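Tryptophanyl-tRNA synthetase (Cryptosporidium parvum Iowa II, PDB 3HV0) probably catalyses the ATP-dependent attachment of L-tryptophan to its cognate tRNA, releasing AMP and diphosphate. Local coordinates at residues T79-S84 with V90-P95. Sequence-based numbering, arbitrary orientation.
Sequences TGRGPS and VGHLVP. With TRP (tryptophan), chain C.
Arg-81 reaches across from the end of strand 76-81 to lay one guanidinium nitrogen over a face of the His-92 imidazole, NH1 lying 3.2 Å from CE1. The nitrogen sits off-centre toward the ring's rim, and the two planes are inclined by 60°, so this is neither a flat stack nor a hydrogen bond. A long, flexible arginine suits the span: CG stands anti to the backbone N (chi1 154°), and a bend at chi2 redirects the chain toward the histidine. Two hydrogen bonds, NE to Asn-138 OD1 and NH2 with Ser-85 OG, fix the guanidinium's rotation. His-92, whose flat imidazole offers Arg-81 a face, closes the HIGH-type signature of the class I catalytic domain, here His-Val-Gly-His, where the first strand of a Rossmann-like beta-alpha-beta unit leads into helix 93-106; its ring also meets that of His-89. With no side chain at Gly-80, the bound tryptophan's indole lies directly on the strand backbone, CD2 3.4 Å from Gly-80 CA; just past the strand, Gly-82, also without a side chain, lets the ligand's carboxylate approach its backbone N. Thr-79 OG1 is hydrogen-bonded to Pro-225 O while lying 3.9 Å from CH2 of the ligand's indole.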
loop_
_atom_site.group_PDB
_atom_site.type_symbol
_atom_site.label_atom_id
_atom_site.label_comp_id
_atom_site.label_asym_id
_atom_site.label_seq_id
_atom_site.Cartn_x
_atom_site.Cartn_y
_atom_site.Cartn_z
ATOM N N THR A 79 -17.313 -7.498 -6.132
ATOM C CA THR A 79 -17.755 -6.219 -6.635
ATOM C C THR A 79 -17.325 -5.134 -5.659
ATOM O O THR A 79 -16.794 -5.444 -4.626
ATOM C CB THR A 79 -19.242 -6.220 -6.893
ATOM O OG1 THR A 79 -19.515 -5.259 -7.909
ATOM C CG2 THR A 79 -20.023 -5.869 -5.662
ATOM N N GLY A 80 -17.528 -3.876 -6.008
ATOM C CA GLY A 80 -17.043 -2.769 -5.154
ATOM C C GLY A 80 -17.784 -1.466 -5.294
ATOM O O GLY A 80 -18.714 -1.361 -6.081
ATOM N N ARG A 81 -17.357 -0.481 -4.493
ATOM C CA ARG A 81 -17.999 0.814 -4.387
ATOM C C ARG A 81 -16.973 1.879 -3.901
ATOM O O ARG A 81 -16.205 1.650 -2.991
ATOM C CB ARG A 81 -19.205 0.666 -3.461
ATOM C CG ARG A 81 -19.666 1.907 -2.727
ATOM C CD ARG A 81 -20.212 2.999 -3.646
ATOM N NE ARG A 81 -20.582 4.193 -2.896
ATOM C CZ ARG A 81 -20.927 5.350 -3.439
ATOM N NH1 ARG A 81 -20.958 5.492 -4.750
ATOM N NH2 ARG A 81 -21.235 6.381 -2.659
ATOM N N GLY A 82 -16.957 3.040 -4.539
ATOM C CA GLY A 82 -16.098 4.140 -4.111
ATOM C C GLY A 82 -16.886 5.173 -3.331
ATOM O O GLY A 82 -17.700 5.866 -3.918
ATOM N N PRO A 83 -16.673 5.273 -2.006
ATOM C CA PRO A 83 -17.427 6.188 -1.165
ATOM C C PRO A 83 -17.056 7.672 -1.324
ATOM O O PRO A 83 -16.343 8.219 -0.490
ATOM C CB PRO A 83 -17.078 5.715 0.248
ATOM C CG PRO A 83 -15.770 5.137 0.130
ATOM C CD PRO A 83 -15.688 4.519 -1.214
ATOM N N SER A 84 -17.560 8.316 -2.373
ATOM C CA SER A 84 -17.401 9.758 -2.559
ATOM C C SER A 84 -18.595 10.548 -2.051
ATOM O O SER A 84 -18.577 11.778 -2.046
ATOM C CB SER A 84 -17.190 10.059 -4.034
ATOM O OG SER A 84 -17.877 9.113 -4.823
ATOM N N VAL A 90 -29.094 5.696 -7.031
ATOM C CA VAL A 90 -29.871 4.541 -7.447
ATOM C C VAL A 90 -29.151 3.808 -8.584
ATOM O O VAL A 90 -29.320 2.589 -8.753
ATOM C CB VAL A 90 -31.306 4.946 -7.850
ATOM C CG1 VAL A 90 -32.142 3.732 -8.204
ATOM C CG2 VAL A 90 -31.971 5.693 -6.703
ATOM N N GLY A 91 -28.324 4.548 -9.333
ATOM C CA GLY A 91 -27.548 3.974 -10.430
ATOM C C GLY A 91 -26.571 2.951 -9.897
ATOM O O GLY A 91 -26.348 1.908 -10.506
ATOM N N HIS A 92 -26.009 3.257 -8.730
ATOM C CA HIS A 92 -25.055 2.377 -8.054
ATOM C C HIS A 92 -25.666 1.113 -7.525
ATOM O O HIS A 92 -24.942 0.218 -7.161
ATOM C CB HIS A 92 -24.371 3.105 -6.901
ATOM C CG HIS A 92 -23.386 4.139 -7.344
ATOM N ND1 HIS A 92 -23.466 5.464 -6.964
ATOM C CD2 HIS A 92 -22.298 4.039 -8.143
ATOM C CE1 HIS A 92 -22.462 6.134 -7.509
ATOM N NE2 HIS A 92 -21.745 5.294 -8.235
ATOM N N LEU A 93 -26.985 1.038 -7.458
ATOM C CA LEU A 93 -27.646 -0.198 -7.044
ATOM C C LEU A 93 -27.742 -1.222 -8.171
ATOM O O LEU A 93 -28.110 -2.370 -7.934
ATOM C CB LEU A 93 -29.058 0.100 -6.538
ATOM C CG LEU A 93 -29.218 0.731 -5.156
ATOM C CD1 LEU A 93 -30.712 0.976 -4.941
ATOM C CD2 LEU A 93 -28.653 -0.168 -4.056
ATOM N N VAL A 94 -27.454 -0.799 -9.397
ATOM C CA VAL A 94 -27.543 -1.688 -10.549
ATOM C C VAL A 94 -26.555 -2.870 -10.421
ATOM O O VAL A 94 -26.967 -4.032 -10.493
ATOM C CB VAL A 94 -27.410 -0.914 -11.889
ATOM C CG1 VAL A 94 -27.091 -1.862 -13.070
ATOM C CG2 VAL A 94 -28.693 -0.104 -12.151
ATOM N N PRO A 95 -25.274 -2.601 -10.176
ATOM C CA PRO A 95 -24.426 -3.778 -9.995
ATOM C C PRO A 95 -24.702 -4.568 -8.710
ATOM O O PRO A 95 -24.584 -5.781 -8.716
ATOM C CB PRO A 95 -23.011 -3.188 -9.972
ATOM C CG PRO A 95 -23.131 -1.877 -10.611
ATOM C CD PRO A 95 -24.478 -1.368 -10.208
HETATM N N TRP C . -13.384 2.080 -7.854
HETATM C CA TRP C . -14.791 1.607 -8.011
HETATM C C TRP C . -15.727 2.800 -8.139
HETATM O O TRP C . -15.368 3.923 -7.738
HETATM C CB TRP C . -15.234 0.691 -6.853
HETATM C CG TRP C . -14.817 -0.751 -7.022
HETATM C CD1 TRP C . -13.804 -1.402 -6.360
HETATM C CD2 TRP C . -15.408 -1.729 -7.893
HETATM N NE1 TRP C . -13.736 -2.708 -6.765
HETATM C CE2 TRP C . -14.697 -2.932 -7.714
HETATM C CE3 TRP C . -16.464 -1.703 -8.800
HETATM C CZ2 TRP C . -15.010 -4.097 -8.411
HETATM C CZ3 TRP C . -16.769 -2.860 -9.493
HETATM C CH2 TRP C . -16.034 -4.041 -9.302
HETATM O OXT TRP C . -16.847 2.637 -8.659
#